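Local structure of La-related protein 7 homolog (Schizosaccharomyces pombe, 6TZN) at residues N11-I16 / N114-L119; S26-L31 / I50-D55; I61-P66 / E70-A75. The protein binds the telomerase RNA ter1 and promotes its assembly with the catalytic subunit trt1 into the telomerase ribonucleoprotein, here represented by its C-terminal xRRM domain. All blocks are in the same frame, centred on the assembly; numbering follows the deposited sequence.

Contact 1: residues N11-I16 / N114-L119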
loop_
_atom_site.group_PDB
_atom_site.type_symbol
_atom_site.label_atom_id
_atom_site.label_comp_id
_atom_site.label_asym_id
_atom_site.label_seq_id
_atom_site.Cartn_x
_atom_site.Cartn_y
_atom_site.Cartn_z
ATOM N N ASN A 11 -9.280 -8.011 -7.984
ATOM C CA ASN A 11 -8.317 -8.292 -6.923
ATOM C C ASN A 11 -6.955 -7.639 -7.157
ATOM O O ASN A 11 -5.929 -8.145 -6.702
ATOM C CB ASN A 11 -8.213 -9.791 -6.630
ATOM C CG ASN A 11 -9.557 -10.386 -6.290
ATOM O OD1 ASN A 11 -10.323 -9.804 -5.518
ATOM N ND2 ASN A 11 -9.867 -11.534 -6.877
ATOM N N LEU A 12 -6.938 -6.471 -7.806
ATOM C CA LEU A 12 -5.708 -5.731 -8.045
ATOM C C LEU A 12 -5.446 -4.640 -7.017
ATOM O O LEU A 12 -4.324 -4.129 -6.965
ATOM C CB LEU A 12 -5.750 -5.056 -9.423
ATOM C CG LEU A 12 -5.745 -5.926 -10.685
ATOM C CD1 LEU A 12 -5.819 -5.032 -11.926
ATOM C CD2 LEU A 12 -4.503 -6.791 -10.730
ATOM N N LEU A 13 -6.438 -4.265 -6.212
ATOM C CA LEU A 13 -6.405 -3.009 -5.466
ATOM C C LEU A 13 -6.201 -3.266 -3.981
ATOM O O LEU A 13 -6.936 -4.056 -3.379
ATOM C CB LEU A 13 -7.719 -2.247 -5.644
ATOM C CG LEU A 13 -8.227 -2.020 -7.064
ATOM C CD1 LEU A 13 -9.589 -1.342 -7.008
ATOM C CD2 LEU A 13 -7.231 -1.182 -7.864
ATOM N N THR A 14 -5.230 -2.580 -3.381
ATOM C CA THR A 14 -5.039 -2.615 -1.935
ATOM C C THR A 14 -5.084 -1.201 -1.379
ATOM O O THR A 14 -4.415 -0.301 -1.894
ATOM C CB THR A 14 -3.712 -3.270 -1.521
ATOM O OG1 THR A 14 -2.605 -2.480 -1.976
ATOM C CG2 THR A 14 -3.616 -4.691 -2.065
ATOM N N ARG A 15 -5.859 -1.010 -0.323
ATOM C CA ARG A 15 -5.817 0.234 0.422
ATOM C C ARG A 15 -4.716 0.123 1.463
ATOM O O ARG A 15 -4.638 -0.876 2.186
ATOM C CB ARG A 15 -7.151 0.480 1.118
ATOM C CG ARG A 15 -7.114 1.660 2.076
ATOM C CD ARG A 15 -8.480 1.946 2.653
ATOM N NE ARG A 15 -9.282 2.723 1.718
ATOM C CZ ARG A 15 -10.297 2.231 1.019
ATOM N NH1 ARG A 15 -10.643 0.957 1.150
ATOM N NH2 ARG A 15 -10.967 3.018 0.189
ATOM N N ILE A 16 -3.845 1.124 1.516
ATOM C CA ILE A 16 -2.829 1.236 2.555
ATOM C C ILE A 16 -3.293 2.304 3.529
ATOM O O ILE A 16 -3.625 3.420 3.112
ATOM C CB ILE A 16 -1.458 1.613 1.964
ATOM C CG1 ILE A 16 -1.103 0.727 0.766
ATOM C CG2 ILE A 16 -0.388 1.573 3.053
ATOM C CD1 ILE A 16 -0.968 -0.732 1.107
ATOM N N ASN A 114 -16.631 0.529 -7.937
ATOM C CA ASN A 114 -16.674 1.981 -8.047
ATOM C C ASN A 114 -15.310 2.571 -8.382
ATOM O O ASN A 114 -15.244 3.599 -9.066
ATOM C CB ASN A 114 -17.235 2.601 -6.771
ATOM C CG ASN A 114 -17.951 3.909 -7.033
ATOM O OD1 ASN A 114 -18.996 3.936 -7.684
ATOM N ND2 ASN A 114 -17.395 5.003 -6.526
ATOM N N TYR A 115 -14.220 1.956 -7.908
ATOM C CA TYR A 115 -12.891 2.421 -8.298
ATOM C C TYR A 115 -12.747 2.422 -9.811
ATOM O O TYR A 115 -12.315 3.415 -10.411
ATOM C CB TYR A 115 -11.811 1.538 -7.667
ATOM C CG TYR A 115 -10.390 1.892 -8.085
ATOM C CD1 TYR A 115 -9.849 1.420 -9.282
ATOM C CD2 TYR A 115 -9.589 2.684 -7.273
ATOM C CE1 TYR A 115 -8.564 1.747 -9.662
ATOM C CE2 TYR A 115 -8.296 3.007 -7.638
ATOM C CZ TYR A 115 -7.785 2.534 -8.832
ATOM O OH TYR A 115 -6.490 2.843 -9.201
ATOM N N TRP A 116 -13.100 1.305 -10.446
ATOM C CA TRP A 116 -12.949 1.196 -11.888
ATOM C C TRP A 116 -13.971 2.053 -12.624
ATOM O O TRP A 116 -13.652 2.619 -13.676
ATOM C CB TRP A 116 -12.997 -0.279 -12.302
ATOM C CG TRP A 116 -11.808 -1.035 -11.787
ATOM C CD1 TRP A 116 -11.777 -1.912 -10.736
ATOM C CD2 TRP A 116 -10.464 -0.959 -12.284
ATOM N NE1 TRP A 116 -10.496 -2.385 -10.550
ATOM C CE2 TRP A 116 -9.675 -1.820 -11.491
ATOM C CE3 TRP A 116 -9.852 -0.248 -13.322
ATOM C CZ2 TRP A 116 -8.307 -1.988 -11.705
ATOM C CZ3 TRP A 116 -8.495 -0.420 -13.536
ATOM C CH2 TRP A 116 -7.736 -1.282 -12.728
ATOM N N ARG A 117 -15.186 2.174 -12.083
ATOM C CA ARG A 117 -16.187 3.057 -12.675
ATOM C C ARG A 117 -15.726 4.509 -12.640
ATOM O O ARG A 117 -15.857 5.231 -13.634
ATOM C CB ARG A 117 -17.519 2.893 -11.939
ATOM C CG ARG A 117 -18.632 3.814 -12.416
ATOM C CD ARG A 117 -19.878 3.663 -11.546
ATOM N NE ARG A 117 -20.360 2.283 -11.509
ATOM C CZ ARG A 117 -20.278 1.485 -10.447
ATOM N NH1 ARG A 117 -19.740 1.928 -9.319
ATOM N NH2 ARG A 117 -20.744 0.244 -10.511
ATOM N N MET A 118 -15.182 4.955 -11.502
ATOM C CA MET A 118 -14.712 6.333 -11.399
ATOM C C MET A 118 -13.474 6.573 -12.250
ATOM O O MET A 118 -13.308 7.664 -12.808
ATOM C CB MET A 118 -14.438 6.693 -9.939
ATOM C CG MET A 118 -15.694 6.866 -9.102
ATOM S SD MET A 118 -16.722 8.241 -9.658
ATOM C CE MET A 118 -17.959 7.414 -10.662
ATOM N N LEU A 119 -12.596 5.577 -12.356
ATOM C CA LEU A 119 -11.447 5.706 -13.243
ATOM C C LEU A 119 -11.890 5.934 -14.683
ATOM O O LEU A 119 -11.267 6.713 -15.412
ATOM C CB LEU A 119 -10.566 4.461 -13.139
ATOM C CG LEU A 119 -9.248 4.524 -13.920
ATOM C CD1 LEU A 119 -8.315 5.565 -13.325
ATOM C CD2 LEU A 119 -8.590 3.143 -13.944
HETATM O O HOH W 1 -9.285 -4.780 -9.192
#
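Leu13 lays its two methyls over one face of the Tyr115 ring, at the place where the C-terminal helix 109-119 crosses the sheet of this xRRM. In a canonical RRM that surface is where RNA binds; the extra helix lying across it gives the xRRM its name. Leu13 CD1 makes the CH-pi contact, 3.9 Å from the ring centroid and 28° off the normal, while CD2 lies farther toward the hydroxyl end, 3.7 Å from Tyr115 CE1. Tyr115 reaches the strand with CG opposite its own backbone N (chi1 176°), which puts this face against the leucine, and its OH is hydrogen-bonded to Asp51 on the edge strand 47-51. Trp116 borders the same leucine obliquely, Leu13 CD1 lying 3.8 Å from Trp116 NE1. Farther round the indole, Leu12 CD1 sits 3.9 Å from Trp116 CZ2, the two side chains crossing at about a right angle. Phe8 stacks on the indole, so the tryptophan joins the N-terminal tail to the helix. One water bridges the backbone of the first segment and the indole, accepting from Leu12 N at 3.2 Å and from Trp116 NE1 at 3.0 Å.

Contact 2: residues S26-L31 / I50-D55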
loop_
_atom_site.group_PDB
_atom_site.type_symbol
_atom_site.label_atom_id
_atom_site.label_comp_id
_atom_site.label_asym_id
_atom_site.label_seq_id
_atom_site.Cartn_x
_atom_site.Cartn_y
_atom_site.Cartn_z
ATOM N N SER A 26 6.414 8.942 -4.253
ATOM C CA SER A 26 7.734 8.333 -4.385
ATOM C C SER A 26 8.108 7.549 -3.131
ATOM O O SER A 26 8.607 6.416 -3.218
ATOM C CB SER A 26 8.781 9.408 -4.664
ATOM O OG SER A 26 10.077 8.843 -4.693
ATOM N N THR A 27 7.865 8.132 -1.955
ATOM C CA THR A 27 8.162 7.430 -0.713
ATOM C C THR A 27 7.274 6.208 -0.555
ATOM O O THR A 27 7.750 5.145 -0.147
ATOM C CB THR A 27 8.013 8.366 0.489
ATOM O OG1 THR A 27 8.854 9.509 0.305
ATOM C CG2 THR A 27 8.405 7.660 1.787
ATOM N N ILE A 28 5.982 6.334 -0.878
ATOM C CA ILE A 28 5.092 5.177 -0.796
ATOM C C ILE A 28 5.592 4.057 -1.697
ATOM O O ILE A 28 5.638 2.889 -1.295
ATOM C CB ILE A 28 3.637 5.569 -1.119
ATOM C CG1 ILE A 28 3.105 6.585 -0.106
ATOM C CG2 ILE A 28 2.754 4.325 -1.185
ATOM C CD1 ILE A 28 1.847 7.305 -0.592
ATOM N N HIS A 29 5.997 4.395 -2.919
ATOM C CA HIS A 29 6.517 3.382 -3.834
ATOM C C HIS A 29 7.733 2.680 -3.236
ATOM O O HIS A 29 7.821 1.446 -3.240
ATOM C CB HIS A 29 6.870 4.026 -5.177
ATOM C CG HIS A 29 7.277 3.040 -6.226
ATOM N ND1 HIS A 29 6.486 2.752 -7.317
ATOM C CD2 HIS A 29 8.390 2.280 -6.355
ATOM C CE1 HIS A 29 7.096 1.858 -8.076
ATOM N NE2 HIS A 29 8.249 1.550 -7.510
ATOM N N SER A 30 8.679 3.454 -2.702
ATOM C CA SER A 30 9.876 2.865 -2.112
ATOM C C SER A 30 9.535 2.016 -0.897
ATOM O O SER A 30 10.110 0.934 -0.705
ATOM C CB SER A 30 10.860 3.966 -1.721
ATOM O OG SER A 30 11.326 4.634 -2.876
ATOM N N LEU A 31 8.619 2.498 -0.054
ATOM C CA LEU A 31 8.216 1.741 1.126
ATOM C C LEU A 31 7.577 0.416 0.721
ATOM O O LEU A 31 7.913 -0.651 1.261
ATOM C CB LEU A 31 7.256 2.582 1.968
ATOM C CG LEU A 31 6.784 2.012 3.307
ATOM C CD1 LEU A 31 6.459 3.154 4.278
ATOM C CD2 LEU A 31 5.572 1.110 3.125
ATOM N N ILE A 50 -0.247 4.408 -7.933
ATOM C CA ILE A 50 -0.460 4.767 -6.545
ATOM C C ILE A 50 -1.380 5.973 -6.550
ATOM O O ILE A 50 -1.014 7.035 -7.071
ATOM C CB ILE A 50 0.870 5.087 -5.849
ATOM C CG1 ILE A 50 1.772 3.847 -5.858
ATOM C CG2 ILE A 50 0.633 5.605 -4.432
ATOM C CD1 ILE A 50 3.173 4.111 -5.353
ATOM N N ASP A 51 -2.581 5.811 -6.008
ATOM C CA ASP A 51 -3.517 6.922 -5.883
ATOM C C ASP A 51 -3.346 7.499 -4.484
ATOM O O ASP A 51 -3.700 6.858 -3.487
ATOM C CB ASP A 51 -4.954 6.462 -6.121
ATOM C CG ASP A 51 -5.178 5.882 -7.523
ATOM O OD1 ASP A 51 -4.330 6.050 -8.432
ATOM O OD2 ASP A 51 -6.232 5.252 -7.716
ATOM N N TYR A 52 -2.775 8.696 -4.401
ATOM C CA TYR A 52 -2.475 9.293 -3.110
ATOM C C TYR A 52 -2.592 10.803 -3.219
ATOM O O TYR A 52 -2.103 11.396 -4.182
ATOM C CB TYR A 52 -1.068 8.923 -2.619
ATOM C CG TYR A 52 -0.732 9.621 -1.330
ATOM C CD1 TYR A 52 -1.335 9.242 -0.134
ATOM C CD2 TYR A 52 0.138 10.703 -1.314
ATOM C CE1 TYR A 52 -1.057 9.903 1.050
ATOM C CE2 TYR A 52 0.427 11.366 -0.135
ATOM C CZ TYR A 52 -0.173 10.966 1.038
ATOM O OH TYR A 52 0.089 11.641 2.201
ATOM N N ARG A 53 -3.236 11.409 -2.225
ATOM C CA ARG A 53 -3.392 12.855 -2.137
ATOM C C ARG A 53 -2.635 13.348 -0.916
ATOM O O ARG A 53 -2.803 12.803 0.179
ATOM C CB ARG A 53 -4.866 13.237 -2.000
ATOM C CG ARG A 53 -5.096 14.733 -2.004
ATOM N N LYS A 54 -1.825 14.391 -1.098
ATOM C CA LYS A 54 -1.042 14.930 0.007
ATOM C C LYS A 54 -1.940 15.288 1.186
ATOM O O LYS A 54 -3.059 15.785 1.012
ATOM C CB LYS A 54 -0.269 16.165 -0.458
ATOM C CG LYS A 54 0.687 16.713 0.581
ATOM C CD LYS A 54 1.586 17.794 0.002
ATOM C CE LYS A 54 2.490 18.382 1.068
ATOM N NZ LYS A 54 3.216 17.314 1.802
ATOM N N ASP A 55 -1.441 15.015 2.394
ATOM C CA ASP A 55 -2.141 15.265 3.654
ATOM C C ASP A 55 -3.273 14.290 3.932
ATOM O O ASP A 55 -4.113 14.541 4.798
ATOM C CB ASP A 55 -2.556 16.731 3.863
ATOM C CG ASP A 55 -1.751 17.404 4.948
ATOM O OD1 ASP A 55 -1.207 16.692 5.816
ATOM O OD2 ASP A 55 -1.642 18.651 4.936
#
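The first helix of the RRM fold, 25-39, packs here against the inner face of the edge strand 47-51 and the residues that follow it, on the side of the sheet away from the C-terminal helix. Three apolar meetings carry the contact. The first is Ile28 on Tyr52: Ile28 CD1 stands over one face of the phenol ring in a CH-pi contact, 3.8 Å from the centroid and 21° off the normal. It is displaced toward the CB end of the ring, so its closest atom is Tyr52 CG at 3.5 Å. Because Ile28 CG1 lies beside its own backbone N (chi1 -62°), the long branch reaches toward Tyr52, the two side chains crossing at about a right angle, and the short branch is left to face the strand. That branch makes the second meeting, Ile28 CG2 to Ile50 CG2 at 4.1 Å, a looser touch. In the third, the long branch of Ile50 runs up beside the helix, where Ile50 CD1 lies 3.7 Å from His29 CB and equally close to His29 N; the imidazole beyond is approached obliquely and is exposed to solvent. Ile50 also rests on Ile61 of the neighbouring strand, and so touches both helix and sheet. Lys25 NZ is hydrogen-bonded to Ile50 O, a further tie between the start of the helix and the strand. The side chain of Asp51, between the two contacting residues, points to the other face of the sheet. The phenol is pinned at its far end, where Tyr52 OH is hydrogen-bonded to Glu56 O.

Contact 3: residues I61-P66 / E70-A75. With NO3 (nitrate ion), chain B.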
loop_
_atom_site.group_PDB
_atom_site.type_symbol
_atom_site.label_atom_id
_atom_site.label_comp_id
_atom_site.label_asym_id
_atom_site.label_seq_id
_atom_site.Cartn_x
_atom_site.Cartn_y
_atom_site.Cartn_z
ATOM N N ILE A 61 -3.486 1.346 -3.986
ATOM C CA ILE A 61 -2.466 0.826 -4.887
ATOM C C ILE A 61 -3.134 -0.076 -5.917
ATOM O O ILE A 61 -3.860 -1.013 -5.555
ATOM C CB ILE A 61 -1.386 0.042 -4.117
ATOM C CG1 ILE A 61 -0.968 0.766 -2.828
ATOM C CG2 ILE A 61 -0.193 -0.236 -5.033
ATOM C CD1 ILE A 61 -0.429 2.175 -3.043
ATOM N N ARG A 62 -2.888 0.197 -7.198
ATOM C CA ARG A 62 -3.280 -0.696 -8.285
ATOM C C ARG A 62 -2.048 -1.519 -8.643
ATOM O O ARG A 62 -1.101 -1.006 -9.252
ATOM C CB ARG A 62 -3.794 0.102 -9.488
ATOM C CG ARG A 62 -4.465 -0.728 -10.597
ATOM C CD ARG A 62 -3.451 -1.409 -11.515
ATOM N NE ARG A 62 -3.968 -1.579 -12.866
ATOM C CZ ARG A 62 -3.683 -2.591 -13.681
ATOM N NH1 ARG A 62 -2.908 -3.596 -13.281
ATOM N NH2 ARG A 62 -4.193 -2.598 -14.906
ATOM N N TRP A 63 -2.064 -2.795 -8.265
ATOM C CA TRP A 63 -0.938 -3.679 -8.515
ATOM C C TRP A 63 -1.008 -4.232 -9.930
ATOM O O TRP A 63 -2.064 -4.245 -10.568
ATOM C CB TRP A 63 -0.941 -4.819 -7.496
ATOM C CG TRP A 63 -0.632 -4.316 -6.126
ATOM C CD1 TRP A 63 -1.529 -3.941 -5.158
ATOM C CD2 TRP A 63 0.669 -4.099 -5.574
ATOM N NE1 TRP A 63 -0.859 -3.522 -4.031
ATOM C CE2 TRP A 63 0.492 -3.596 -4.265
ATOM C CE3 TRP A 63 1.969 -4.277 -6.061
ATOM C CZ2 TRP A 63 1.568 -3.280 -3.435
ATOM C CZ3 TRP A 63 3.037 -3.963 -5.239
ATOM C CH2 TRP A 63 2.830 -3.467 -3.938
ATOM N N LYS A 64 0.141 -4.696 -10.426
ATOM C CA LYS A 64 0.173 -5.240 -11.780
ATOM C C LYS A 64 -0.712 -6.477 -11.904
ATOM O O LYS A 64 -1.415 -6.641 -12.910
ATOM C CB LYS A 64 1.607 -5.539 -12.218
ATOM C CG LYS A 64 1.734 -5.867 -13.698
ATOM C CD LYS A 64 3.172 -6.160 -14.087
ATOM C CE LYS A 64 3.291 -6.424 -15.579
ATOM N NZ LYS A 64 4.696 -6.692 -15.987
ATOM N N THR A 65 -0.679 -7.362 -10.911
ATOM C CA THR A 65 -1.405 -8.628 -10.945
ATOM C C THR A 65 -1.994 -8.915 -9.574
ATOM O O THR A 65 -1.517 -8.390 -8.563
ATOM C CB THR A 65 -0.503 -9.812 -11.334
ATOM O OG1 THR A 65 0.377 -10.123 -10.244
ATOM C CG2 THR A 65 0.299 -9.521 -12.604
ATOM N N PRO A 66 -3.009 -9.791 -9.501
ATOM C CA PRO A 66 -3.557 -10.158 -8.182
ATOM C C PRO A 66 -2.533 -10.777 -7.248
ATOM O O PRO A 66 -2.613 -10.579 -6.027
ATOM C CB PRO A 66 -4.681 -11.145 -8.531
ATOM C CG PRO A 66 -5.099 -10.747 -9.898
ATOM C CD PRO A 66 -3.823 -10.349 -10.599
ATOM N N GLU A 70 -1.901 -9.692 -3.353
ATOM C CA GLU A 70 -1.922 -10.641 -2.242
ATOM C C GLU A 70 -0.616 -10.608 -1.460
ATOM O O GLU A 70 -0.619 -10.694 -0.225
ATOM C CB GLU A 70 -2.173 -12.048 -2.783
ATOM C CG GLU A 70 -2.438 -13.092 -1.707
ATOM C CD GLU A 70 -2.727 -14.461 -2.286
ATOM O OE1 GLU A 70 -2.019 -14.871 -3.231
ATOM O OE2 GLU A 70 -3.663 -15.127 -1.797
ATOM N N THR A 71 0.513 -10.496 -2.164
ATOM C CA THR A 71 1.802 -10.416 -1.487
ATOM C C THR A 71 1.865 -9.180 -0.596
ATOM O O THR A 71 2.382 -9.230 0.527
ATOM C CB THR A 71 2.925 -10.396 -2.527
ATOM O OG1 THR A 71 2.887 -11.598 -3.307
ATOM C CG2 THR A 71 4.287 -10.251 -1.864
ATOM N N CYS A 72 1.338 -8.056 -1.087
ATOM C CA CYS A 72 1.293 -6.836 -0.288
ATOM C C CYS A 72 0.477 -7.047 0.984
ATOM O O CYS A 72 0.908 -6.675 2.085
ATOM C CB CYS A 72 0.701 -5.709 -1.133
ATOM S SG CYS A 72 0.444 -4.175 -0.233
ATOM N N ILE A 73 -0.714 -7.636 0.852
ATOM C CA ILE A 73 -1.557 -7.882 2.022
ATOM C C ILE A 73 -0.823 -8.747 3.038
ATOM O O ILE A 73 -0.807 -8.450 4.240
ATOM C CB ILE A 73 -2.894 -8.520 1.603
ATOM C CG1 ILE A 73 -3.661 -7.603 0.649
ATOM C CG2 ILE A 73 -3.726 -8.855 2.835
ATOM C CD1 ILE A 73 -3.890 -6.235 1.191
ATOM N N ASN A 74 -0.194 -9.829 2.568
ATOM C CA ASN A 74 0.512 -10.728 3.477
ATOM C C ASN A 74 1.679 -10.020 4.152
ATOM O O ASN A 74 1.944 -10.237 5.341
ATOM C CB ASN A 74 1.007 -11.958 2.717
ATOM C CG ASN A 74 -0.125 -12.858 2.267
ATOM O OD1 ASN A 74 -1.227 -12.799 2.808
ATOM N ND2 ASN A 74 0.144 -13.701 1.271
ATOM N N ALA A 75 2.386 -9.168 3.408
ATOM C CA ALA A 75 3.559 -8.486 3.945
ATOM C C ALA A 75 3.195 -7.600 5.131
ATOM O O ALA A 75 3.855 -7.640 6.178
ATOM C CB ALA A 75 4.219 -7.661 2.843
HETATM N N NO3 B . -5.270 1.036 -14.920
HETATM O O1 NO3 B . -5.162 0.934 -13.674
HETATM O O2 NO3 B . -5.261 2.171 -15.456
HETATM O O3 NO3 B . -5.402 0.015 -15.650
#
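Trp63 turns the benzo end of its indole toward helix 66-78, and Cys72 meets it obliquely, coming neither squarely over the ring nor in its plane. Both side-chain atoms of the cysteine converge on one carbon: Cys72 CB and Cys72 SG each lie 3.5 Å from Trp63 CZ2. The sulfur is 4.7 Å from the centroid of the six-membered ring and 65° off its normal, an oblique sulfur-aromatic contact. It gets there because SG is anti to the backbone N of Cys72 (chi1 175°), which brings it in beside CZ2. The tryptophan itself is well fixed in rotation: Ile61 CG2 sits 3.4 Å above one ring face, offset toward the rim, and Trp63 NE1 is hydrogen-bonded to Thr14 OG1 on the neighbouring strand 13-17. This is the strand-to-helix passage of the RRM fold in which strand 58-63 runs into the second helix, so that Trp63 packs under the helix that follows it. Thr65 occupies the N-cap position, and Pro66 opens the first turn, whose Glu70 N gives its hydrogen bond to Pro66 O. Arg62, the neighbour of Trp63 in the strand, leaves by the other face of the sheet. Its guanidinium uses one edge for a nitrate, probably from the crystallisation liquor, with Arg62 NE 2.9 Å from nitrate O1 and Arg62 NH2 3.0 Å from nitrate O3. Trp63 O lies nearly in the guanidinium plane and accepts from Arg62 NH1 at 2.9 Å.

How the contacts relate
From the N terminus, residues 11-16, leading into strand 13-17, form the first half of contact 1, whose partner arrives only with the last helix; the loop so closed spans nearly the whole domain. Within it come the other two, one after the other: contact 2 joins helix 25-39 to strand 47-51, and contact 3 then closes the short passage from strand 58-63 into helix 66-78. No loops cross. The three share one sheet: contact 1 covers one face, contacts 2 and 3 the other. Strand 58-63 lies between the strands of contacts 1 and 2; Ile61 N pairs with Thr14 O on one side, and Ile61 CD1 packs against Ile50 on the other.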